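Alpha-Amylase (PDB 2B5D) belongs to glycosyl hydrolase family 57 and combines a barrel-like parallel-strand fold with a helical C-terminal region, in an assembly of four chains. Local coordinates at residues 185-190 and 396-402; 220-224 and 236-240; 65-71 and 121-125; 31-35 and 73-78. All blocks are in the same frame, centred on the assembly; numbering follows the deposited sequence.

From the N terminus, interaction 4 opens first, on helix 27-47, and closes on helix 68-91. Interaction 3 has by then begun at residues 65-71, and it closes at 121-125, so the two loops cross. They touch each other, with centres about 10 Å apart, and join helices 27-47, 59-66 and 68-91 and the loop between helices 97-119 and 125-134. Further along, interaction 1 opens at 185-190 and closes only at 396-402. The short loop of interaction 2, from 220-224 to 236-240, falls wholly within that span. Interactions 1 and 2 touch through Trp402 and Arg237, both reach the second subunit, and they lie across the chain's centre from interactions 3 and 4.

Interaction 1. Residues 185-190 and 396-402; sequences ECGYYQ and TPADSSW
Tyr188 and Ser400 meet as an antiparallel hydrogen-bonded pair, each giving its N-H and taking one in return. Tyr188 N lies 2.8 Å from Ser400 O, and Ser400 N lies 2.9 Å from Tyr188 O; both bonds are nearly straight. A third backbone bond, from Trp402 N to Glu185 O at 3.0 Å, is more bent, with its donor above the carbonyl plane. Between them Ser401 CA makes a CA-H...O contact with Cys186 O at 3.4 Å. A side chain continues the row: Asp399 OD1 accepts from Gln190 N at 2.7 Å, met on its syn side 25° out of the carboxylate plane. With CG placed opposite its own carbonyl carbon (chi1 -81°), the Asp399 carboxylate reaches past Tyr189 CA to make this bond.

The pairing is a single beta bridge between two loops running about 160° apart. One loop follows strand 180-182 of the largely parallel sheet of this family 57 fold, and the other follows helix 382-388, so a late part of the chain is laid along the loop that follows that strand.

Side-chain packing flanks the bridge. The edge of the Tyr188 ring is turned to the 396-402 loop: CE2 touches Pro397 CB at 3.8 Å, and the carbonyl oxygens of Pro397 and Ala398 lie near the ring plane. Its OH is bonded to Asp193. Cys186 CB rests on Trp402 CB at 4.0 Å, while the indole turns outward to a cation-pi contact with Arg237. Val250 and Gln244 of the second subunit pack on Asp399 and Ser400.

Interaction 2. Residues 220-224 and 236-240; sequences YGVYR and ARDPE
Tyr223 reaches Asp238 although its CB starts out away from residues 236-240. CG stands opposite the carbonyl carbon (chi1 -56°), and this turn carries the ring back beneath Val222, whose CG2 sits over the ring centre 3.6 Å above the plane. CE1 then passes 3.6 Å from Asp238 OD1, which lies near the ring plane at the edge. At the tip, OH donates to Asp238 OD1 at 2.8 Å and accepts from a water that also makes a weak bond to Glu240 OE1. Asp238 OD1 is gripped from both faces of its carboxylate, by Tyr223 OH on one and by Glu240 N, 2.9 Å away, on the other; OD2 is held by Ser241 and Gln330.

Val222 fills the other half of the contact. Its CG1 meets Ala236 CB at 3.7 Å, and CG2 meets the ring carbon Pro239 CD, also at 3.7 Å. Helix 309-338, through Leu334 and Met338, and Ile344 of strand 343-349 pack against Tyr223. The bond from Glu240 N to Asp238 OD1 makes an Asx turn, placed where strand 233-236 of the largely parallel sheet runs out into its following loop.

Interaction 3. Residues 65-71 and 121-125; sequences LSSRDLQ and DGNIL
Leu65 lays its two methyls against neighbouring residues of the 121-125 turn, crossing both at a slant: CD2 meets Ile124 CD1 at 4.0 Å, and CD1 meets Leu125 CD2 at 3.9 Å. Ile124 has CG1 between its backbone N and carbonyl carbon (chi1 64°), which brings its CD1 within touch of the leucine. The Leu125 side chain sets out toward the 65-71 segment, and its CG also approaches Leu65 CB.

At the more exposed end, Arg68 and Asp121 form a long salt bridge. The guanidinium and carboxylate planes are 41° apart, and Asp121 OD1 stands at the guanidinium edge, 3.6 Å from Arg68 NH2. A bend at chi3 of the arginine turns its tip back toward the aspartate. Between these two ends the side chain of Gln71 lies against the backbone of Gly122, its CB 3.7 Å from Gly122 O.

Asp121 is the C-prime residue of a Schellman motif that ends helix 97-119, with Gly122 N bonded to Phe117 O and Asp121 N to Arg118 O. The turn thus leads from that helix into helix 125-134 while packing on the junction of helices 59-66 and 68-91; Tyr38 and Leu42 of helix 27-47 also touch Ile124.

Interaction 4. Residues 31-35 and 73-78; sequences FEAIT and KYERHM
Phe31 and Tyr74 lie side by side, pointing opposite ways, with Phe31 CD2 3.5 Å from Tyr74 CD2 and the ring planes at 53°. Tyr74 CA sits over one face of the Phe31 ring, and Phe31 CB in turn lies over a face of the His77 ring, 4.0 Å from its centroid, a CH-pi contact. The three residues make an aromatic cluster. Ile34 CG2 covers one face of the Tyr74 ring, and Met78 CG, from the tyrosine's own helix, the opposite one.

At the phenol tip, Tyr74 OH and Thr35 OG1 share a hydrogen bond of 2.6 Å, in which either may be the donor. Met78 SD approaches the same Thr35 OG1 to 3.4 Å. Helix 27-47, which carries Phe31 and Thr35, belongs to the beta-alpha-beta crossover between the parallel strands 3-11 and 53-57; the axes of segments 31-35 and 73-78 cross at -73°, 11.1 Å apart at closest approach.

With CG anti to the backbone N (chi1 177°), the Tyr74 ring is carried across to Thr35. Further out, Phe117 and Ile113 of helix 97-119 pack on Tyr74, Leu114 packs on Met78, and Arg28 touches His77.

Interaction 1. Residues 185-190 and 396-402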
loop_
_atom_site.group_PDB
_atom_site.type_symbol
_atom_site.label_atom_id
_atom_site.label_comp_id
_atom_site.label_asym_id
_atom_site.label_seq_id
_atom_site.Cartn_x
_atom_site.Cartn_y
_atom_site.Cartn_z
ATOM N N GLU A 185 21.627 20.906 6.497
ATOM C CA GLU A 185 20.669 21.394 7.481
ATOM C C GLU A 185 21.287 22.288 8.534
ATOM O O GLU A 185 20.770 22.374 9.643
ATOM C CB GLU A 185 19.911 20.244 8.199
ATOM C CG GLU A 185 19.160 19.216 7.307
ATOM C CD GLU A 185 18.263 19.894 6.266
ATOM O OE1 GLU A 185 17.516 20.852 6.657
ATOM O OE2 GLU A 185 18.316 19.469 5.080
ATOM N N CYS A 186 22.407 22.929 8.212
ATOM C CA CYS A 186 23.261 23.609 9.217
ATOM C C CYS A 186 23.504 22.790 10.491
ATOM O O CYS A 186 23.670 23.351 11.584
ATOM C CB CYS A 186 22.697 25.039 9.516
ATOM S SG CYS A 186 22.989 26.108 8.044
ATOM N N GLY A 187 23.462 21.473 10.370
ATOM C CA GLY A 187 23.638 20.606 11.518
ATOM C C GLY A 187 25.068 20.755 12.055
ATOM O O GLY A 187 26.039 20.402 11.407
ATOM N N TYR A 188 25.158 21.333 13.231
ATOM C CA TYR A 188 26.395 21.688 13.839
ATOM C C TYR A 188 26.276 21.191 15.263
ATOM O O TYR A 188 25.220 21.321 15.877
ATOM C CB TYR A 188 26.658 23.205 13.823
ATOM C CG TYR A 188 28.000 23.511 14.554
ATOM C CD1 TYR A 188 29.249 23.385 13.881
ATOM C CD2 TYR A 188 28.017 23.845 15.907
ATOM C CE1 TYR A 188 30.473 23.649 14.550
ATOM C CE2 TYR A 188 29.212 24.081 16.573
ATOM C CZ TYR A 188 30.433 23.961 15.898
ATOM O OH TYR A 188 31.593 24.227 16.583
ATOM N N TYR A 189 27.336 20.549 15.737
ATOM C CA TYR A 189 27.465 20.173 17.152
ATOM C C TYR A 189 28.867 20.564 17.645
ATOM O O TYR A 189 29.804 20.734 16.865
ATOM C CB TYR A 189 27.207 18.667 17.384
ATOM C CG TYR A 189 28.209 17.752 16.724
ATOM C CD1 TYR A 189 28.049 17.367 15.381
ATOM C CD2 TYR A 189 29.322 17.292 17.425
ATOM C CE1 TYR A 189 28.980 16.499 14.751
ATOM C CE2 TYR A 189 30.244 16.443 16.835
ATOM C CZ TYR A 189 30.065 16.042 15.505
ATOM O OH TYR A 189 30.991 15.229 14.938
ATOM N N GLN A 190 28.995 20.709 18.943
ATOM C CA GLN A 190 30.210 21.294 19.487
ATOM C C GLN A 190 31.429 20.401 19.325
ATOM O O GLN A 190 31.416 19.226 19.691
ATOM C CB GLN A 190 29.987 21.614 20.958
ATOM C CG GLN A 190 29.604 23.004 21.166
ATOM C CD GLN A 190 29.663 23.333 22.606
ATOM O OE1 GLN A 190 30.233 24.350 22.981
ATOM N NE2 GLN A 190 29.103 22.457 23.454
ATOM N N THR A 396 32.369 30.254 20.832
ATOM C CA THR A 396 32.028 28.900 20.409
ATOM C C THR A 396 30.509 28.700 20.180
ATOM O O THR A 396 29.739 28.810 21.118
ATOM C CB THR A 396 32.695 27.768 21.277
ATOM O OG1 THR A 396 31.843 27.401 22.349
ATOM C CG2 THR A 396 33.976 28.222 21.863
ATOM N N PRO A 397 30.109 28.401 18.934
ATOM C CA PRO A 397 28.695 28.166 18.569
ATOM C C PRO A 397 28.040 27.017 19.334
ATOM O O PRO A 397 28.705 26.030 19.683
ATOM C CB PRO A 397 28.768 27.830 17.087
ATOM C CG PRO A 397 30.051 28.370 16.623
ATOM C CD PRO A 397 30.995 28.298 17.763
ATOM N N ALA A 398 26.740 27.142 19.592
ATOM C CA ALA A 398 26.012 26.138 20.330
ATOM C C ALA A 398 25.549 25.067 19.330
ATOM O O ALA A 398 25.488 25.329 18.144
ATOM C CB ALA A 398 24.857 26.774 21.056
ATOM N N ASP A 399 25.307 23.841 19.788
ATOM C CA ASP A 399 24.701 22.796 18.947
ATOM C C ASP A 399 23.445 23.345 18.324
ATOM O O ASP A 399 22.607 23.929 19.025
ATOM C CB ASP A 399 24.261 21.626 19.828
ATOM C CG ASP A 399 25.398 20.688 20.183
ATOM O OD1 ASP A 399 26.578 21.075 20.032
ATOM O OD2 ASP A 399 25.091 19.532 20.598
ATOM N N SER A 400 23.276 23.114 17.025
ATOM C CA SER A 400 22.161 23.702 16.376
ATOM C C SER A 400 21.970 23.190 14.956
ATOM O O SER A 400 22.858 22.508 14.409
ATOM C CB SER A 400 22.396 25.216 16.374
ATOM O OG SER A 400 23.478 25.522 15.508
ATOM N N SER A 401 20.779 23.474 14.393
ATOM C CA SER A 401 20.541 23.392 12.954
ATOM C C SER A 401 19.404 24.315 12.451
ATOM O O SER A 401 18.611 24.787 13.227
ATOM C CB SER A 401 20.283 21.960 12.489
ATOM O OG SER A 401 19.078 21.454 12.966
ATOM N N TRP A 402 19.367 24.546 11.148
ATOM C CA TRP A 402 18.292 25.268 10.520
ATOM C C TRP A 402 17.163 24.247 10.297
ATOM O O TRP A 402 17.027 23.697 9.214
ATOM C CB TRP A 402 18.800 25.874 9.210
ATOM C CG TRP A 402 17.896 26.923 8.642
ATOM C CD1 TRP A 402 16.780 27.505 9.254
ATOM C CD2 TRP A 402 18.009 27.540 7.361
ATOM N NE1 TRP A 402 16.214 28.446 8.414
ATOM C CE2 TRP A 402 16.938 28.481 7.245
ATOM C CE3 TRP A 402 18.897 27.393 6.295
ATOM C CZ2 TRP A 402 16.749 29.269 6.092
ATOM C CZ3 TRP A 402 18.698 28.165 5.152
ATOM C CH2 TRP A 402 17.633 29.101 5.066
#

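Interaction 2. Residues 220-224 and 236-240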
loop_
_atom_site.group_PDB
_atom_site.type_symbol
_atom_site.label_atom_id
_atom_site.label_comp_id
_atom_site.label_asym_id
_atom_site.label_seq_id
_atom_site.Cartn_x
_atom_site.Cartn_y
_atom_site.Cartn_z
ATOM N N TYR A 220 27.856 41.541 18.469
ATOM C CA TYR A 220 27.133 41.988 17.312
ATOM C C TYR A 220 26.025 41.055 16.794
ATOM O O TYR A 220 25.738 41.110 15.621
ATOM C CB TYR A 220 28.123 42.255 16.173
ATOM C CG TYR A 220 29.165 43.284 16.557
ATOM C CD1 TYR A 220 30.533 42.991 16.474
ATOM C CD2 TYR A 220 28.770 44.550 17.047
ATOM C CE1 TYR A 220 31.503 43.939 16.844
ATOM C CE2 TYR A 220 29.704 45.500 17.442
ATOM C CZ TYR A 220 31.071 45.190 17.335
ATOM O OH TYR A 220 31.981 46.136 17.701
ATOM N N GLY A 221 25.431 40.216 17.643
ATOM C CA GLY A 221 24.514 39.146 17.216
ATOM C C GLY A 221 24.840 38.412 15.921
ATOM O O GLY A 221 26.002 38.044 15.697
ATOM N N VAL A 222 23.850 38.222 15.033
ATOM C CA VAL A 222 24.083 37.456 13.816
ATOM C C VAL A 222 24.644 38.265 12.704
ATOM O O VAL A 222 24.845 37.753 11.604
ATOM C CB VAL A 222 22.817 36.711 13.309
ATOM C CG1 VAL A 222 22.388 35.709 14.330
ATOM C CG2 VAL A 222 21.621 37.719 12.947
ATOM N N TYR A 223 24.914 39.538 12.984
ATOM C CA TYR A 223 25.333 40.513 11.948
ATOM C C TYR A 223 26.837 40.758 11.849
ATOM O O TYR A 223 27.286 41.651 11.130
ATOM C CB TYR A 223 24.574 41.869 12.146
ATOM C CG TYR A 223 23.094 41.588 12.122
ATOM C CD1 TYR A 223 22.471 41.201 10.932
ATOM C CD2 TYR A 223 22.337 41.638 13.300
ATOM C CE1 TYR A 223 21.089 40.902 10.900
ATOM C CE2 TYR A 223 20.985 41.365 13.276
ATOM C CZ TYR A 223 20.373 40.985 12.085
ATOM O OH TYR A 223 19.049 40.640 12.089
ATOM N N ARG A 224 27.607 39.937 12.536
ATOM C CA ARG A 224 29.009 39.737 12.169
ATOM C C ARG A 224 29.383 38.244 12.366
ATOM O O ARG A 224 28.939 37.619 13.340
ATOM C CB ARG A 224 29.881 40.682 13.017
ATOM C CG ARG A 224 30.062 42.069 12.275
ATOM C CD ARG A 224 30.950 42.997 13.001
ATOM N NE ARG A 224 32.372 43.020 12.582
ATOM C CZ ARG A 224 32.819 43.638 11.493
ATOM N NH1 ARG A 224 31.976 44.230 10.651
ATOM N NH2 ARG A 224 34.112 43.633 11.224
ATOM N N ALA A 236 26.237 33.444 10.864
ATOM C CA ALA A 236 24.908 33.049 11.288
ATOM C C ALA A 236 23.823 33.712 10.419
ATOM O O ALA A 236 23.889 34.902 10.057
ATOM C CB ALA A 236 24.668 33.251 12.774
ATOM N N ARG A 237 22.876 32.875 10.031
ATOM C CA ARG A 237 21.608 33.268 9.351
ATOM C C ARG A 237 20.950 34.517 9.956
ATOM O O ARG A 237 20.665 34.533 11.158
ATOM C CB ARG A 237 20.614 32.109 9.542
ATOM C CG ARG A 237 19.922 31.705 8.352
ATOM C CD ARG A 237 18.978 30.610 8.701
ATOM N NE ARG A 237 17.708 31.107 9.241
ATOM C CZ ARG A 237 17.363 30.876 10.486
ATOM N NH1 ARG A 237 16.232 31.326 11.012
ATOM N NH2 ARG A 237 18.221 30.181 11.213
ATOM N N ASP A 238 20.636 35.497 9.119
ATOM C CA ASP A 238 19.736 36.621 9.534
ATOM C C ASP A 238 18.307 36.099 9.536
ATOM O O ASP A 238 17.759 35.798 8.482
ATOM C CB ASP A 238 19.865 37.834 8.574
ATOM C CG ASP A 238 18.791 38.923 8.822
ATOM O OD1 ASP A 238 18.172 39.020 9.923
ATOM O OD2 ASP A 238 18.593 39.695 7.886
ATOM N N PRO A 239 17.707 35.979 10.711
ATOM C CA PRO A 239 16.383 35.388 10.800
ATOM C C PRO A 239 15.273 36.342 10.245
ATOM O O PRO A 239 14.148 35.902 10.021
ATOM C CB PRO A 239 16.190 35.200 12.315
ATOM C CG PRO A 239 17.124 36.302 12.948
ATOM C CD PRO A 239 18.207 36.522 11.997
ATOM N N GLU A 240 15.596 37.621 10.081
ATOM C CA GLU A 240 14.747 38.586 9.407
ATOM C C GLU A 240 14.740 38.354 7.916
ATOM O O GLU A 240 13.799 38.799 7.239
ATOM C CB GLU A 240 15.194 40.023 9.688
ATOM C CG GLU A 240 15.085 40.394 11.115
ATOM C CD GLU A 240 15.188 41.895 11.327
ATOM O OE1 GLU A 240 15.307 42.315 12.497
ATOM O OE2 GLU A 240 15.149 42.656 10.340
HETATM O O HOH W 1 26.910 36.079 11.148
HETATM O O HOH W 2 18.093 43.153 12.060
#

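Interaction 3. Residues 65-71 and 121-125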
loop_
_atom_site.group_PDB
_atom_site.type_symbol
_atom_site.label_atom_id
_atom_site.label_comp_id
_atom_site.label_asym_id
_atom_site.label_seq_id
_atom_site.Cartn_x
_atom_site.Cartn_y
_atom_site.Cartn_z
ATOM N N LEU A 65 26.255 16.273 -12.263
ATOM C CA LEU A 65 26.391 17.204 -13.366
ATOM C C LEU A 65 27.561 16.884 -14.262
ATOM O O LEU A 65 27.578 17.236 -15.445
ATOM C CB LEU A 65 26.540 18.624 -12.832
ATOM C CG LEU A 65 25.288 19.236 -12.218
ATOM C CD1 LEU A 65 25.614 20.616 -11.692
ATOM C CD2 LEU A 65 24.205 19.293 -13.263
ATOM N N SER A 66 28.577 16.262 -13.678
ATOM C CA SER A 66 29.773 15.894 -14.415
ATOM C C SER A 66 29.627 14.546 -15.126
ATOM O O SER A 66 30.375 14.278 -16.069
ATOM C CB SER A 66 30.978 15.859 -13.477
ATOM O OG SER A 66 30.899 14.735 -12.627
ATOM N N SER A 67 28.697 13.706 -14.677
ATOM C CA SER A 67 28.480 12.386 -15.289
ATOM C C SER A 67 28.025 12.492 -16.735
ATOM O O SER A 67 26.893 12.915 -16.997
ATOM C CB SER A 67 27.432 11.583 -14.527
ATOM O OG SER A 67 26.867 10.606 -15.394
ATOM N N ARG A 68 28.881 12.102 -17.673
ATOM C CA ARG A 68 28.561 12.369 -19.092
ATOM C C ARG A 68 27.492 11.473 -19.744
ATOM O O ARG A 68 27.155 11.660 -20.905
ATOM C CB ARG A 68 29.803 12.578 -19.981
ATOM C CG ARG A 68 30.793 11.435 -20.091
ATOM C CD ARG A 68 31.616 11.563 -21.403
ATOM N NE ARG A 68 31.604 12.936 -21.952
ATOM C CZ ARG A 68 32.413 13.935 -21.573
ATOM N NH1 ARG A 68 33.332 13.739 -20.621
ATOM N NH2 ARG A 68 32.294 15.136 -22.142
ATOM N N ASP A 69 26.930 10.550 -18.973
ATOM C CA ASP A 69 25.704 9.858 -19.373
ATOM C C ASP A 69 24.440 10.659 -19.024
ATOM O O ASP A 69 23.460 10.632 -19.782
ATOM C CB ASP A 69 25.669 8.451 -18.783
ATOM C CG ASP A 69 26.988 7.709 -18.998
ATOM O OD1 ASP A 69 27.022 6.777 -19.841
ATOM O OD2 ASP A 69 28.006 8.092 -18.352
ATOM N N LEU A 70 24.471 11.379 -17.897
ATOM C CA LEU A 70 23.395 12.310 -17.535
ATOM C C LEU A 70 23.348 13.505 -18.487
ATOM O O LEU A 70 22.272 13.967 -18.865
ATOM C CB LEU A 70 23.513 12.767 -16.074
ATOM C CG LEU A 70 22.702 12.127 -14.922
ATOM C CD1 LEU A 70 21.826 10.907 -15.288
ATOM C CD2 LEU A 70 23.600 11.796 -13.706
ATOM N N GLN A 71 24.509 13.989 -18.902
ATOM C CA GLN A 71 24.564 15.095 -19.849
ATOM C C GLN A 71 23.921 14.721 -21.197
ATOM O O GLN A 71 23.194 15.529 -21.797
ATOM C CB GLN A 71 26.013 15.547 -20.049
ATOM C CG GLN A 71 26.791 15.758 -18.757
ATOM C CD GLN A 71 28.264 16.073 -18.984
ATOM O OE1 GLN A 71 28.966 16.502 -18.063
ATOM N NE2 GLN A 71 28.739 15.868 -20.212
ATOM N N ASP A 121 30.187 22.191 -23.429
ATOM C CA ASP A 121 30.267 20.769 -23.781
ATOM C C ASP A 121 29.467 19.937 -22.791
ATOM O O ASP A 121 29.837 18.792 -22.460
ATOM C CB ASP A 121 31.727 20.270 -23.862
ATOM C CG ASP A 121 31.867 18.972 -24.682
ATOM O OD1 ASP A 121 32.632 18.053 -24.266
ATOM O OD2 ASP A 121 31.195 18.861 -25.742
ATOM N N GLY A 122 28.373 20.533 -22.308
ATOM C CA GLY A 122 27.481 19.876 -21.370
ATOM C C GLY A 122 27.976 19.665 -19.949
ATOM O O GLY A 122 27.358 18.907 -19.193
ATOM N N ASN A 123 29.094 20.289 -19.580
ATOM C CA ASN A 123 29.455 20.363 -18.164
ATOM C C ASN A 123 29.384 21.793 -17.669
ATOM O O ASN A 123 30.258 22.616 -17.946
ATOM C CB ASN A 123 30.789 19.693 -17.779
ATOM C CG ASN A 123 30.885 19.418 -16.240
ATOM O OD1 ASN A 123 31.809 18.755 -15.769
ATOM N ND2 ASN A 123 29.905 19.912 -15.477
ATOM N N ILE A 124 28.313 22.054 -16.932
ATOM C CA ILE A 124 27.948 23.399 -16.551
ATOM C C ILE A 124 28.713 23.813 -15.290
ATOM O O ILE A 124 28.710 24.975 -14.931
ATOM C CB ILE A 124 26.407 23.546 -16.409
ATOM C CG1 ILE A 124 25.880 22.668 -15.271
ATOM C CG2 ILE A 124 25.710 23.239 -17.751
ATOM C CD1 ILE A 124 24.437 22.903 -14.935
ATOM N N LEU A 125 29.370 22.841 -14.657
ATOM C CA LEU A 125 30.342 23.073 -13.603
ATOM C C LEU A 125 31.488 23.972 -14.059
ATOM O O LEU A 125 32.020 24.777 -13.265
ATOM C CB LEU A 125 30.915 21.753 -13.070
ATOM C CG LEU A 125 29.982 20.925 -12.190
ATOM C CD1 LEU A 125 30.708 19.737 -11.612
ATOM C CD2 LEU A 125 29.343 21.754 -11.083
#

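Interaction 4. Residues 31-35 and 73-78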
loop_
_atom_site.group_PDB
_atom_site.type_symbol
_atom_site.label_atom_id
_atom_site.label_comp_id
_atom_site.label_asym_id
_atom_site.label_seq_id
_atom_site.Cartn_x
_atom_site.Cartn_y
_atom_site.Cartn_z
ATOM N N PHE A 31 16.911 17.261 -14.197
ATOM C CA PHE A 31 16.702 17.986 -15.443
ATOM C C PHE A 31 15.929 19.297 -15.288
ATOM O O PHE A 31 16.279 20.306 -15.905
ATOM C CB PHE A 31 16.048 17.076 -16.482
ATOM C CG PHE A 31 16.826 15.823 -16.766
ATOM C CD1 PHE A 31 16.163 14.658 -17.160
ATOM C CD2 PHE A 31 18.223 15.799 -16.635
ATOM C CE1 PHE A 31 16.889 13.471 -17.430
ATOM C CE2 PHE A 31 18.953 14.640 -16.901
ATOM C CZ PHE A 31 18.291 13.471 -17.298
ATOM N N GLU A 32 14.883 19.277 -14.478
ATOM C CA GLU A 32 14.165 20.496 -14.123
ATOM C C GLU A 32 15.060 21.489 -13.362
ATOM O O GLU A 32 15.069 22.680 -13.683
ATOM C CB GLU A 32 12.926 20.161 -13.288
ATOM C CG GLU A 32 11.812 19.383 -14.018
ATOM C CD GLU A 32 10.824 18.678 -13.053
ATOM O OE1 GLU A 32 9.740 18.243 -13.519
ATOM O OE2 GLU A 32 11.124 18.564 -11.836
ATOM N N ALA A 33 15.828 21.002 -12.370
ATOM C CA ALA A 33 16.809 21.866 -11.663
ATOM C C ALA A 33 17.816 22.520 -12.604
ATOM O O ALA A 33 18.082 23.702 -12.483
ATOM C CB ALA A 33 17.497 21.129 -10.569
ATOM N N ILE A 34 18.327 21.773 -13.578
ATOM C CA ILE A 34 19.282 22.333 -14.561
ATOM C C ILE A 34 18.604 23.398 -15.413
ATOM O O ILE A 34 19.158 24.473 -15.664
ATOM C CB ILE A 34 19.901 21.233 -15.489
ATOM C CG1 ILE A 34 20.620 20.165 -14.674
ATOM C CG2 ILE A 34 20.892 21.832 -16.436
ATOM C CD1 ILE A 34 21.287 19.075 -15.516
ATOM N N THR A 35 17.380 23.095 -15.841
ATOM C CA THR A 35 16.643 23.948 -16.773
ATOM C C THR A 35 16.125 25.187 -16.077
ATOM O O THR A 35 16.309 26.296 -16.572
ATOM C CB THR A 35 15.488 23.161 -17.468
ATOM O OG1 THR A 35 16.049 22.094 -18.238
ATOM C CG2 THR A 35 14.664 24.056 -18.395
ATOM N N LYS A 73 21.614 12.186 -21.638
ATOM C CA LYS A 73 20.183 12.129 -21.309
ATOM C C LYS A 73 19.514 13.509 -21.189
ATOM O O LYS A 73 18.363 13.674 -21.596
ATOM C CB LYS A 73 19.940 11.291 -20.049
ATOM C CG LYS A 73 20.055 9.802 -20.287
ATOM C CD LYS A 73 20.631 9.038 -19.074
ATOM C CE LYS A 73 21.265 7.666 -19.474
ATOM N NZ LYS A 73 22.037 7.669 -20.774
ATOM N N TYR A 74 20.227 14.502 -20.660
ATOM C CA TYR A 74 19.655 15.845 -20.541
ATOM C C TYR A 74 19.464 16.493 -21.904
ATOM O O TYR A 74 18.462 17.161 -22.138
ATOM C CB TYR A 74 20.502 16.764 -19.630
ATOM C CG TYR A 74 19.956 18.178 -19.556
ATOM C CD1 TYR A 74 20.505 19.195 -20.334
ATOM C CD2 TYR A 74 18.868 18.484 -18.739
ATOM C CE1 TYR A 74 19.999 20.492 -20.284
ATOM C CE2 TYR A 74 18.355 19.758 -18.685
ATOM C CZ TYR A 74 18.923 20.758 -19.453
ATOM O OH TYR A 74 18.410 22.018 -19.396
ATOM N N GLU A 75 20.450 16.302 -22.779
ATOM C CA GLU A 75 20.459 16.853 -24.130
ATOM C C GLU A 75 19.253 16.321 -24.926
ATOM O O GLU A 75 18.548 17.077 -25.609
ATOM C CB GLU A 75 21.759 16.446 -24.804
ATOM C CG GLU A 75 22.501 17.599 -25.439
ATOM C CD GLU A 75 24.005 17.331 -25.609
ATOM O OE1 GLU A 75 24.414 17.035 -26.757
ATOM O OE2 GLU A 75 24.779 17.423 -24.613
ATOM N N ARG A 76 19.014 15.018 -24.786
ATOM C CA ARG A 76 17.888 14.325 -25.396
ATOM C C ARG A 76 16.548 14.733 -24.752
ATOM O O ARG A 76 15.523 14.863 -25.446
ATOM C CB ARG A 76 18.160 12.807 -25.366
ATOM C CG ARG A 76 17.000 11.878 -24.994
ATOM C CD ARG A 76 17.356 10.408 -25.290
ATOM N NE ARG A 76 18.789 10.138 -25.139
ATOM C CZ ARG A 76 19.325 9.355 -24.196
ATOM N NH1 ARG A 76 18.534 8.734 -23.307
ATOM N NH2 ARG A 76 20.652 9.181 -24.145
ATOM N N HIS A 77 16.558 14.984 -23.443
ATOM C CA HIS A 77 15.382 15.538 -22.770
ATOM C C HIS A 77 15.080 16.961 -23.259
ATOM O O HIS A 77 13.932 17.339 -23.475
ATOM C CB HIS A 77 15.586 15.516 -21.261
ATOM C CG HIS A 77 14.680 16.443 -20.513
ATOM N ND1 HIS A 77 13.483 16.031 -19.969
ATOM C CD2 HIS A 77 14.804 17.757 -20.205
ATOM C CE1 HIS A 77 12.902 17.055 -19.363
ATOM N NE2 HIS A 77 13.683 18.114 -19.493
ATOM N N MET A 78 16.120 17.751 -23.452
ATOM C CA MET A 78 15.915 19.123 -23.893
ATOM C C MET A 78 15.348 19.233 -25.315
ATOM O O MET A 78 14.551 20.139 -25.609
ATOM C CB MET A 78 17.189 19.950 -23.700
ATOM C CG MET A 78 17.381 20.390 -22.249
ATOM S SD MET A 78 15.892 21.165 -21.494
ATOM C CE MET A 78 15.921 22.794 -22.259
#